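Local atomic coordinates of sulfate transporter 4.1, chloroplastic (Arabidopsis thaliana, PDB entry 7LHV), a protein that cotransports protons and sulfate across the membrane and may play a role in regulating sulfate assimilation. Residues A[116-120]-A[151-156]; A[178-183]-A[380-386]; A[185-190]-A[372-377]. One frame throughout, in Å; residues are numbered along the deposited sequence.

Contact 1. Residues A[116-120]-A[151-156]. With SO4 (sulfate ion), chain D.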
ATOM      1  N   TYR A 116      32.614 -10.386  -6.960  1.00 54.46           N
ATOM      2  CA  TYR A 116      31.491  -9.491  -6.712  1.00 54.46           C
ATOM      3  C   TYR A 116      31.938  -8.041  -6.615  1.00 54.46           C
ATOM      4  O   TYR A 116      31.209  -7.143  -7.048  1.00 54.46           O
ATOM      5  CB  TYR A 116      30.762  -9.906  -5.438  1.00 54.46           C
ATOM      6  CG  TYR A 116      30.057 -11.233  -5.543  1.00 54.46           C
ATOM      7  CD1 TYR A 116      29.569 -11.685  -6.757  1.00 54.46           C
ATOM      8  CD2 TYR A 116      29.883 -12.035  -4.429  1.00 54.46           C
ATOM      9  CE1 TYR A 116      28.925 -12.898  -6.856  1.00 54.46           C
ATOM     10  CE2 TYR A 116      29.242 -13.248  -4.518  1.00 54.46           C
ATOM     11  CZ  TYR A 116      28.764 -13.675  -5.732  1.00 54.46           C
ATOM     12  OH  TYR A 116      28.124 -14.885  -5.824  1.00 54.46           O
ATOM     13  N   ALA A 117      33.118  -7.787  -6.044  1.00 53.29           N
ATOM     14  CA  ALA A 117      33.643  -6.426  -6.039  1.00 53.29           C
ATOM     15  C   ALA A 117      33.877  -5.930  -7.456  1.00 53.29           C
ATOM     16  O   ALA A 117      33.598  -4.767  -7.769  1.00 53.29           O
ATOM     17  CB  ALA A 117      34.936  -6.360  -5.233  1.00 53.29           C
ATOM     18  N   LYS A 118      34.397  -6.796  -8.327  1.00 56.61           N
ATOM     19  CA  LYS A 118      34.547  -6.427  -9.731  1.00 56.61           C
ATOM     20  C   LYS A 118      33.195  -6.155 -10.376  1.00 56.61           C
ATOM     21  O   LYS A 118      33.068  -5.256 -11.214  1.00 56.61           O
ATOM     22  CB  LYS A 118      35.288  -7.528 -10.484  1.00 56.61           C
ATOM     23  CG  LYS A 118      36.795  -7.426 -10.403  1.00 56.61           C
ATOM     24  CD  LYS A 118      37.305  -6.226 -11.177  1.00 56.61           C
ATOM     25  CE  LYS A 118      37.082  -6.407 -12.665  1.00 56.61           C
ATOM     26  NZ  LYS A 118      37.925  -7.503 -13.213  1.00 56.61           N
ATOM     27  N   LEU A 119      32.173  -6.931 -10.005  1.00 53.87           N
ATOM     28  CA  LEU A 119      30.840  -6.722 -10.563  1.00 53.87           C
ATOM     29  C   LEU A 119      30.275  -5.362 -10.173  1.00 53.87           C
ATOM     30  O   LEU A 119      29.619  -4.699 -10.985  1.00 53.87           O
ATOM     31  CB  LEU A 119      29.902  -7.841 -10.109  1.00 53.87           C
ATOM     32  CG  LEU A 119      28.410  -7.659 -10.381  1.00 53.87           C
ATOM     33  CD1 LEU A 119      28.143  -7.593 -11.868  1.00 53.87           C
ATOM     34  CD2 LEU A 119      27.621  -8.784  -9.748  1.00 53.87           C
ATOM     35  N   ALA A 120      30.517  -4.928  -8.937  1.00 52.95           N
ATOM     36  CA  ALA A 120      29.979  -3.660  -8.459  1.00 52.95           C
ATOM     37  C   ALA A 120      30.678  -2.451  -9.062  1.00 52.95           C
ATOM     38  O   ALA A 120      30.215  -1.325  -8.855  1.00 52.95           O
ATOM     39  CB  ALA A 120      30.069  -3.592  -6.935  1.00 52.95           C
ATOM     40  N   PRO A 151      29.738  -9.968   0.433  1.00 50.39           N
ATOM     41  CA  PRO A 151      29.177  -9.534  -0.849  1.00 50.39           C
ATOM     42  C   PRO A 151      28.251 -10.587  -1.435  1.00 50.39           C
ATOM     43  O   PRO A 151      28.494 -11.789  -1.319  1.00 50.39           O
ATOM     44  CB  PRO A 151      30.418  -9.330  -1.727  1.00 50.39           C
ATOM     45  CG  PRO A 151      31.552  -9.209  -0.781  1.00 50.39           C
ATOM     46  CD  PRO A 151      31.204 -10.065   0.387  1.00 50.39           C
ATOM     47  N   VAL A 152      27.179 -10.121  -2.073  1.00 51.56           N
ATOM     48  CA  VAL A 152      26.259 -10.984  -2.799  1.00 51.56           C
ATOM     49  C   VAL A 152      26.033 -10.378  -4.176  1.00 51.56           C
ATOM     50  O   VAL A 152      26.340  -9.211  -4.426  1.00 51.56           O
ATOM     51  CB  VAL A 152      24.918 -11.181  -2.062  1.00 51.56           C
ATOM     52  CG1 VAL A 152      25.154 -11.769  -0.687  1.00 51.56           C
ATOM     53  CG2 VAL A 152      24.174  -9.875  -1.960  1.00 51.56           C
ATOM     54  N   ALA A 153      25.507 -11.200  -5.085  1.00 52.24           N
ATOM     55  CA  ALA A 153      25.346 -10.760  -6.466  1.00 52.24           C
ATOM     56  C   ALA A 153      24.344  -9.615  -6.579  1.00 52.24           C
ATOM     57  O   ALA A 153      24.597  -8.627  -7.275  1.00 52.24           O
ATOM     58  CB  ALA A 153      24.917 -11.935  -7.341  1.00 52.24           C
ATOM     59  N   LEU A 154      23.209  -9.721  -5.887  1.00 49.18           N
ATOM     60  CA  LEU A 154      22.144  -8.738  -6.059  1.00 49.18           C
ATOM     61  C   LEU A 154      22.529  -7.386  -5.469  1.00 49.18           C
ATOM     62  O   LEU A 154      22.319  -6.342  -6.097  1.00 49.18           O
ATOM     63  CB  LEU A 154      20.852  -9.254  -5.430  1.00 49.18           C
ATOM     64  CG  LEU A 154      19.608  -8.405  -5.680  1.00 49.18           C
ATOM     65  CD1 LEU A 154      19.372  -8.256  -7.166  1.00 49.18           C
ATOM     66  CD2 LEU A 154      18.401  -9.029  -5.009  1.00 49.18           C
ATOM     67  N   VAL A 155      23.079  -7.381  -4.255  1.00 47.87           N
ATOM     68  CA  VAL A 155      23.471  -6.123  -3.632  1.00 47.87           C
ATOM     69  C   VAL A 155      24.605  -5.474  -4.412  1.00 47.87           C
ATOM     70  O   VAL A 155      24.649  -4.249  -4.561  1.00 47.87           O
ATOM     71  CB  VAL A 155      23.840  -6.348  -2.156  1.00 47.87           C
ATOM     72  CG1 VAL A 155      24.594  -5.161  -1.603  1.00 47.87           C
ATOM     73  CG2 VAL A 155      22.588  -6.598  -1.342  1.00 47.87           C
ATOM     74  N   SER A 156      25.533  -6.280  -4.931  1.00 49.41           N
ATOM     75  CA  SER A 156      26.591  -5.736  -5.775  1.00 49.41           C
ATOM     76  C   SER A 156      26.020  -5.114  -7.043  1.00 49.41           C
ATOM     77  O   SER A 156      26.471  -4.050  -7.478  1.00 49.41           O
ATOM     78  CB  SER A 156      27.603  -6.825  -6.121  1.00 49.41           C
ATOM     79  OG  SER A 156      28.292  -7.267  -4.965  1.00 49.41           O
TER
HETATM   80  S   SO4 D1002      24.582 -15.213  -3.516  1.00 61.42           S
HETATM   81  O1  SO4 D1002      24.358 -16.454  -4.247  1.00 61.42           O
HETATM   82  O2  SO4 D1002      23.681 -15.157  -2.373  1.00 61.42           O
HETATM   83  O3  SO4 D1002      24.312 -14.082  -4.394  1.00 61.42           O
HETATM   84  O4  SO4 D1002      25.966 -15.156  -3.058  1.00 61.42           O
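Tyr116 lays one face of its ring over the peptide joining Val152 to Ala153, with Ala153 N 4.1 Å above the ring plane and over its centre. CG stands anti to the carbonyl carbon (chi1 -67°), which carries the ring from helix 91-119 across to the start of helix 153-166. The ring's CE1 meets Ala153 CB at 4.2 Å, and nearer the backbone Tyr116 CB rests on Pro151 CB at 3.8 Å. Farther along, Leu119 reaches between Ala153 and Ser156 with CD2, while Ala120 CB lies against Ser156 CB at 4.1 Å.

Val152 is the N-cap residue, and its carbonyl oxygen is gripped twice from opposite faces of its plane: Ser156 OG donates to Val152 O over 2.8 Å, and Ser156 N closes the first helical turn. Ser156 OG is also hydrogen-bonded to Tyr385 OH. The next amide points at the sulfate, Ala153 N lying 3.2 Å from SO4 O3 in a nearly straight bond (171°). Phe391 N and Ser392 OG are hydrogen-bonded to the ion as well, consistent with a substrate site between helix starts, as in SLC26 transporters. The anion is thus met by a helix N-terminus, whose dipole would probably favour its negative charge, with the tyrosine ring walling the same peptide.

Contact 2. Residues A[178-183]-A[380-386]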
ATOM      1  N   ALA A 178      30.302   4.021  -2.418  1.00 58.94           N
ATOM      2  CA  ALA A 178      29.953   2.686  -1.938  1.00 58.94           C
ATOM      3  C   ALA A 178      30.032   2.601  -0.418  1.00 58.94           C
ATOM      4  O   ALA A 178      29.161   1.999   0.225  1.00 58.94           O
ATOM      5  CB  ALA A 178      30.862   1.643  -2.582  1.00 58.94           C
ATOM      6  N   ILE A 179      31.066   3.197   0.178  1.00 56.51           N
ATOM      7  CA  ILE A 179      31.200   3.173   1.632  1.00 56.51           C
ATOM      8  C   ILE A 179      30.065   3.953   2.292  1.00 56.51           C
ATOM      9  O   ILE A 179      29.487   3.515   3.299  1.00 56.51           O
ATOM     10  CB  ILE A 179      32.580   3.708   2.043  1.00 56.51           C
ATOM     11  CG1 ILE A 179      33.677   2.776   1.532  1.00 56.51           C
ATOM     12  CG2 ILE A 179      32.672   3.849   3.544  1.00 56.51           C
ATOM     13  CD1 ILE A 179      35.054   3.381   1.573  1.00 56.51           C
ATOM     14  N   LEU A 180      29.724   5.118   1.737  1.00 56.32           N
ATOM     15  CA  LEU A 180      28.599   5.883   2.264  1.00 56.32           C
ATOM     16  C   LEU A 180      27.293   5.120   2.106  1.00 56.32           C
ATOM     17  O   LEU A 180      26.422   5.176   2.982  1.00 56.32           O
ATOM     18  CB  LEU A 180      28.514   7.239   1.566  1.00 56.32           C
ATOM     19  CG  LEU A 180      27.294   8.088   1.917  1.00 56.32           C
ATOM     20  CD1 LEU A 180      27.406   8.633   3.327  1.00 56.32           C
ATOM     21  CD2 LEU A 180      27.124   9.206   0.914  1.00 56.32           C
ATOM     22  N   LEU A 181      27.130   4.409   0.989  1.00 52.48           N
ATOM     23  CA  LEU A 181      25.940   3.594   0.795  1.00 52.48           C
ATOM     24  C   LEU A 181      25.855   2.504   1.848  1.00 52.48           C
ATOM     25  O   LEU A 181      24.772   2.212   2.365  1.00 52.48           O
ATOM     26  CB  LEU A 181      25.949   2.991  -0.608  1.00 52.48           C
ATOM     27  CG  LEU A 181      24.653   2.358  -1.099  1.00 52.48           C
ATOM     28  CD1 LEU A 181      23.534   3.362  -1.041  1.00 52.48           C
ATOM     29  CD2 LEU A 181      24.831   1.856  -2.514  1.00 52.48           C
ATOM     30  N   ALA A 182      26.991   1.891   2.182  1.00 50.64           N
ATOM     31  CA  ALA A 182      27.001   0.886   3.240  1.00 50.64           C
ATOM     32  C   ALA A 182      26.609   1.489   4.581  1.00 50.64           C
ATOM     33  O   ALA A 182      25.846   0.885   5.343  1.00 50.64           O
ATOM     34  CB  ALA A 182      28.375   0.228   3.325  1.00 50.64           C
ATOM     35  N   LEU A 183      27.125   2.683   4.889  1.00 51.41           N
ATOM     36  CA  LEU A 183      26.763   3.339   6.146  1.00 51.41           C
ATOM     37  C   LEU A 183      25.275   3.659   6.203  1.00 51.41           C
ATOM     38  O   LEU A 183      24.623   3.448   7.233  1.00 51.41           O
ATOM     39  CB  LEU A 183      27.583   4.613   6.330  1.00 51.41           C
ATOM     40  CG  LEU A 183      27.218   5.455   7.551  1.00 51.41           C
ATOM     41  CD1 LEU A 183      27.536   4.707   8.827  1.00 51.41           C
ATOM     42  CD2 LEU A 183      27.940   6.786   7.514  1.00 51.41           C
ATOM     43  N   SER A 380      31.362   0.035   7.025  1.00 52.15           N
ATOM     44  CA  SER A 380      31.526   1.349   6.418  1.00 52.15           C
ATOM     45  C   SER A 380      32.630   2.128   7.110  1.00 52.15           C
ATOM     46  O   SER A 380      33.440   2.793   6.455  1.00 52.15           O
ATOM     47  CB  SER A 380      30.214   2.120   6.482  1.00 52.15           C
ATOM     48  OG  SER A 380      29.139   1.282   6.118  1.00 52.15           O
ATOM     49  N   LEU A 381      32.678   2.059   8.440  1.00 58.03           N
ATOM     50  CA  LEU A 381      33.779   2.688   9.157  1.00 58.03           C
ATOM     51  C   LEU A 381      35.130   2.087   8.797  1.00 58.03           C
ATOM     52  O   LEU A 381      36.150   2.756   8.985  1.00 58.03           O
ATOM     53  CB  LEU A 381      33.562   2.593  10.666  1.00 58.03           C
ATOM     54  CG  LEU A 381      32.388   3.381  11.237  1.00 58.03           C
ATOM     55  CD1 LEU A 381      32.495   3.451  12.745  1.00 58.03           C
ATOM     56  CD2 LEU A 381      32.340   4.772  10.638  1.00 58.03           C
ATOM     57  N   PHE A 382      35.165   0.859   8.286  1.00 58.46           N
ATOM     58  CA  PHE A 382      36.422   0.227   7.897  1.00 58.46           C
ATOM     59  C   PHE A 382      36.458  -0.074   6.402  1.00 58.46           C
ATOM     60  O   PHE A 382      36.945  -1.124   5.976  1.00 58.46           O
ATOM     61  CB  PHE A 382      36.669  -1.036   8.712  1.00 58.46           C
ATOM     62  CG  PHE A 382      37.282  -0.774  10.050  1.00 58.46           C
ATOM     63  CD1 PHE A 382      38.655  -0.709  10.193  1.00 58.46           C
ATOM     64  CD2 PHE A 382      36.486  -0.579  11.162  1.00 58.46           C
ATOM     65  CE1 PHE A 382      39.224  -0.463  11.424  1.00 58.46           C
ATOM     66  CE2 PHE A 382      37.048  -0.333  12.395  1.00 58.46           C
ATOM     67  CZ  PHE A 382      38.418  -0.275  12.527  1.00 58.46           C
ATOM     68  N   SER A 383      35.943   0.848   5.587  1.00 55.93           N
ATOM     69  CA  SER A 383      36.073   0.810   4.128  1.00 55.93           C
ATOM     70  C   SER A 383      35.481  -0.467   3.528  1.00 55.93           C
ATOM     71  O   SER A 383      36.171  -1.267   2.898  1.00 55.93           O
ATOM     72  CB  SER A 383      37.537   0.976   3.711  1.00 55.93           C
ATOM     73  OG  SER A 383      38.133   2.086   4.354  1.00 55.93           O
ATOM     74  N   ALA A 384      34.175  -0.639   3.717  1.00 51.28           N
ATOM     75  CA  ALA A 384      33.453  -1.763   3.142  1.00 51.28           C
ATOM     76  C   ALA A 384      32.149  -1.283   2.526  1.00 51.28           C
ATOM     77  O   ALA A 384      31.582  -0.273   2.946  1.00 51.28           O
ATOM     78  CB  ALA A 384      33.161  -2.841   4.187  1.00 51.28           C
ATOM     79  N   TYR A 385      31.676  -2.017   1.528  1.00 48.64           N
ATOM     80  CA  TYR A 385      30.422  -1.732   0.850  1.00 48.64           C
ATOM     81  C   TYR A 385      29.371  -2.763   1.254  1.00 48.64           C
ATOM     82  O   TYR A 385      29.718  -3.828   1.774  1.00 48.64           O
ATOM     83  CB  TYR A 385      30.643  -1.695  -0.673  1.00 48.64           C
ATOM     84  CG  TYR A 385      30.567  -3.007  -1.419  1.00 48.64           C
ATOM     85  CD1 TYR A 385      31.692  -3.800  -1.586  1.00 48.64           C
ATOM     86  CD2 TYR A 385      29.381  -3.426  -2.003  1.00 48.64           C
ATOM     87  CE1 TYR A 385      31.627  -4.988  -2.284  1.00 48.64           C
ATOM     88  CE2 TYR A 385      29.308  -4.611  -2.699  1.00 48.64           C
ATOM     89  CZ  TYR A 385      30.433  -5.385  -2.839  1.00 48.64           C
ATOM     90  OH  TYR A 385      30.359  -6.565  -3.536  1.00 48.64           O
ATOM     91  N   PRO A 386      28.076  -2.478   1.055  1.00 46.89           N
ATOM     92  CA  PRO A 386      27.034  -3.212   1.792  1.00 46.89           C
ATOM     93  C   PRO A 386      27.147  -4.725   1.651  1.00 46.89           C
ATOM     94  O   PRO A 386      27.402  -5.254   0.568  1.00 46.89           O
ATOM     95  CB  PRO A 386      25.735  -2.697   1.168  1.00 46.89           C
ATOM     96  CG  PRO A 386      26.064  -1.379   0.649  1.00 46.89           C
ATOM     97  CD  PRO A 386      27.480  -1.448   0.184  1.00 46.89           C
TER
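The turn that leads from the end of helix 365-381 towards strand 388-389, the partner of strand 149-150 in a short antiparallel pair, lies across one side of helix 173-194 within the membrane domain. Ser380, in the last turn of its helix, opens the contact. Its OG is anti to its own carbonyl carbon (chi1 -44°), a setting that directs the hydroxyl back to Asn376 O, its hydrogen-bond partner, while the side chain lies alongside the Ala182-Leu183 backbone. There Ser380 CB packs on Leu183 CB at 3.6 Å.

Phe382 leaves the helical conformation and Ser383 takes positive phi and psi (59° and 62°), a kink tied by Ser383 N to Ser380 O. Ile179 fits into the bend: its CG2 branch faces the carbonyl oxygen of Ser380, and CD1, at the end of the other branch, reaches Ser383 CA at 3.8 Å. The chain then runs across the helix. Ala182 CB lies beneath this crossing, facing Ala384 O and touching Pro386 CD at 3.7 Å, and the proline ring also presents CG to Ala182 CA at 3.6 Å. Ala178 CB meets Tyr385 CB at 3.9 Å, beyond which the phenol leads away from helix 173-194 to Tyr385's hydrogen bond with Ser156. Val155 and Val159 of helix 153-166 pack against Pro386.

The small Ala178 and Ala182 let the extended chain come close, with CA atoms of Ala182 and Pro386 4.3 Å apart. What joins the two segments is van der Waals contact, while the polar ends of Ser380 and Tyr385 are satisfied by residues other than those they pack against here.

Contact 3. Residues A[185-190]-A[372-377]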
ATOM      1  N   VAL A 185      22.864   2.148   4.542  1.00 50.17           N
ATOM      2  CA  VAL A 185      22.140   0.888   4.654  1.00 50.17           C
ATOM      3  C   VAL A 185      22.173   0.386   6.088  1.00 50.17           C
ATOM      4  O   VAL A 185      21.158  -0.071   6.625  1.00 50.17           O
ATOM      5  CB  VAL A 185      22.716  -0.150   3.674  1.00 50.17           C
ATOM      6  CG1 VAL A 185      22.283  -1.546   4.067  1.00 50.17           C
ATOM      7  CG2 VAL A 185      22.273   0.161   2.261  1.00 50.17           C
ATOM      8  N   GLY A 186      23.335   0.469   6.738  1.00 49.53           N
ATOM      9  CA  GLY A 186      23.425   0.038   8.122  1.00 49.53           C
ATOM     10  C   GLY A 186      22.551   0.859   9.049  1.00 49.53           C
ATOM     11  O   GLY A 186      21.898   0.316   9.942  1.00 49.53           O
ATOM     12  N   ILE A 187      22.523   2.178   8.848  1.00 49.92           N
ATOM     13  CA  ILE A 187      21.683   3.035   9.681  1.00 49.92           C
ATOM     14  C   ILE A 187      20.209   2.708   9.472  1.00 49.92           C
ATOM     15  O   ILE A 187      19.440   2.601  10.436  1.00 49.92           O
ATOM     16  CB  ILE A 187      21.987   4.518   9.404  1.00 49.92           C
ATOM     17  CG1 ILE A 187      23.215   4.960  10.199  1.00 49.92           C
ATOM     18  CG2 ILE A 187      20.796   5.387   9.753  1.00 49.92           C
ATOM     19  CD1 ILE A 187      23.746   6.309   9.793  1.00 49.92           C
ATOM     20  N   LEU A 188      19.790   2.538   8.215  1.00 50.49           N
ATOM     21  CA  LEU A 188      18.393   2.202   7.950  1.00 50.49           C
ATOM     22  C   LEU A 188      18.026   0.851   8.546  1.00 50.49           C
ATOM     23  O   LEU A 188      16.931   0.687   9.094  1.00 50.49           O
ATOM     24  CB  LEU A 188      18.119   2.216   6.448  1.00 50.49           C
ATOM     25  CG  LEU A 188      17.894   3.589   5.817  1.00 50.49           C
ATOM     26  CD1 LEU A 188      17.698   3.461   4.320  1.00 50.49           C
ATOM     27  CD2 LEU A 188      16.706   4.278   6.453  1.00 50.49           C
ATOM     28  N   GLU A 189      18.923  -0.133   8.446  1.00 53.07           N
ATOM     29  CA  GLU A 189      18.652  -1.447   9.020  1.00 53.07           C
ATOM     30  C   GLU A 189      18.550  -1.380  10.536  1.00 53.07           C
ATOM     31  O   GLU A 189      17.672  -2.011  11.133  1.00 53.07           O
ATOM     32  CB  GLU A 189      19.739  -2.433   8.604  1.00 53.07           C
ATOM     33  CG  GLU A 189      19.750  -2.758   7.128  1.00 53.07           C
ATOM     34  CD  GLU A 189      20.757  -3.828   6.788  1.00 53.07           C
ATOM     35  OE1 GLU A 189      20.674  -4.405   5.687  1.00 53.07           O
ATOM     36  OE2 GLU A 189      21.639  -4.089   7.629  1.00 53.07           O
ATOM     37  N   CYS A 190      19.441  -0.625  11.183  1.00 53.59           N
ATOM     38  CA  CYS A 190      19.363  -0.481  12.632  1.00 53.59           C
ATOM     39  C   CYS A 190      18.073   0.210  13.049  1.00 53.59           C
ATOM     40  O   CYS A 190      17.457  -0.164  14.055  1.00 53.59           O
ATOM     41  CB  CYS A 190      20.577   0.286  13.151  1.00 53.59           C
ATOM     42  SG  CYS A 190      22.017  -0.746  13.479  1.00 53.59           S
ATOM     43  N   LEU A 372      22.608  -6.990  11.370  1.00 50.53           N
ATOM     44  CA  LEU A 372      23.043  -6.629  10.023  1.00 50.53           C
ATOM     45  C   LEU A 372      23.381  -5.148   9.932  1.00 50.53           C
ATOM     46  O   LEU A 372      24.377  -4.770   9.307  1.00 50.53           O
ATOM     47  CB  LEU A 372      21.969  -6.983   8.996  1.00 50.53           C
ATOM     48  CG  LEU A 372      21.665  -8.452   8.738  1.00 50.53           C
ATOM     49  CD1 LEU A 372      20.484  -8.579   7.798  1.00 50.53           C
ATOM     50  CD2 LEU A 372      22.881  -9.121   8.153  1.00 50.53           C
ATOM     51  N   GLY A 373      22.556  -4.295  10.539  1.00 50.06           N
ATOM     52  CA  GLY A 373      22.833  -2.870  10.509  1.00 50.06           C
ATOM     53  C   GLY A 373      24.122  -2.505  11.218  1.00 50.06           C
ATOM     54  O   GLY A 373      24.899  -1.685  10.726  1.00 50.06           O
ATOM     55  N   VAL A 374      24.364  -3.104  12.384  1.00 49.19           N
ATOM     56  CA  VAL A 374      25.603  -2.831  13.108  1.00 49.19           C
ATOM     57  C   VAL A 374      26.806  -3.295  12.295  1.00 49.19           C
ATOM     58  O   VAL A 374      27.826  -2.595  12.204  1.00 49.19           O
ATOM     59  CB  VAL A 374      25.566  -3.486  14.498  1.00 49.19           C
ATOM     60  CG1 VAL A 374      26.935  -3.437  15.144  1.00 49.19           C
ATOM     61  CG2 VAL A 374      24.546  -2.792  15.371  1.00 49.19           C
ATOM     62  N   ALA A 375      26.704  -4.481  11.688  1.00 48.56           N
ATOM     63  CA  ALA A 375      27.792  -4.979  10.855  1.00 48.56           C
ATOM     64  C   ALA A 375      28.063  -4.044   9.687  1.00 48.56           C
ATOM     65  O   ALA A 375      29.222  -3.747   9.377  1.00 48.56           O
ATOM     66  CB  ALA A 375      27.466  -6.384  10.352  1.00 48.56           C
ATOM     67  N   ASN A 376      27.006  -3.559   9.035  1.00 47.09           N
ATOM     68  CA  ASN A 376      27.183  -2.648   7.910  1.00 47.09           C
ATOM     69  C   ASN A 376      27.803  -1.330   8.354  1.00 47.09           C
ATOM     70  O   ASN A 376      28.657  -0.774   7.655  1.00 47.09           O
ATOM     71  CB  ASN A 376      25.845  -2.408   7.219  1.00 47.09           C
ATOM     72  CG  ASN A 376      25.549  -3.438   6.159  1.00 47.09           C
ATOM     73  OD1 ASN A 376      26.392  -3.734   5.318  1.00 47.09           O
ATOM     74  ND2 ASN A 376      24.346  -3.993   6.192  1.00 47.09           N
ATOM     75  N   ILE A 377      27.384  -0.809   9.509  1.00 49.83           N
ATOM     76  CA  ILE A 377      27.927   0.458   9.994  1.00 49.83           C
ATOM     77  C   ILE A 377      29.421   0.328  10.267  1.00 49.83           C
ATOM     78  O   ILE A 377      30.227   1.174   9.852  1.00 49.83           O
ATOM     79  CB  ILE A 377      27.164   0.925  11.245  1.00 49.83           C
ATOM     80  CG1 ILE A 377      25.784   1.456  10.862  1.00 49.83           C
ATOM     81  CG2 ILE A 377      27.953   1.983  11.991  1.00 49.83           C
ATOM     82  CD1 ILE A 377      24.896   1.725  12.045  1.00 49.83           C
TER
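The side chains of Glu189 and Asn376 cross at about a right angle between the nearly antiparallel segments 185-190 and 372-377, on helices 173-194 and 365-381. Asn376 ND2 donates to Glu189 OE2 over 3.1 Å, with an N-H...O angle of 143°. The acceptor lies in the amide plane, but the amide nitrogen comes from above the carboxylate plane, the two planes being 58° apart. Glu189 has CG anti to its carbonyl carbon (chi1 -67°) and is extended beyond it, a shape that carries OE2 over to Asn376 and beside Leu372 CB. The other end of the amide is held too, since Asn376 OD1 accepts from Ala387 N, which probably fixes the rotation of the group.

Beside this pair the backbones nearly touch: Gly186 CA and Gly373 CA are 3.8 Å apart, and the segment axes approach to 7.2 Å. A CB on either glycine would clash with the opposite helix. Asn376 CB settles on Gly186 CA at 3.6 Å, and Ile377 lays CG1 against Gly186 C at 3.8 Å. Past the glycines, Ile377 CD1 meets Ile187 CG1 at 4.1 Å, the two isoleucines crossing at about a right angle. Cys190 extends SG over the Gly373-Val374 peptide and touches Val374 CG2 at 3.8 Å.

With a leucine in place of Glu189 the carboxylate is gone, and Asn376 ND2 would probably be left without its acceptor in this buried interface. The chemistry is split across the helix pair, a polar link on one flank and apolar side chains on the other, with the two glycines between them setting the close approach.

Contacts 2 and 3 lie on the same two helices, 173-194 and 365-381, their centres about 10 Å apart, and along the chain contact 3 is nested within the loop closed by contact 2. They touch at several points, among them Asn376 OD1 and Pro386 CA at 3.6 Å. Contact 1, centred about 13 Å from contact 2, is joined to it by the hydrogen bond between Ser156 OG and Tyr385 OH, 2.6 Å long. Contact 3 does not touch contact 1, the nearest atoms being about 7 Å apart. Contact 1 alone of the three carries the sulfate. The bound lipids do not touch the contacts: the side chain of Cys190 is about 10 Å from a phosphatidylcholine.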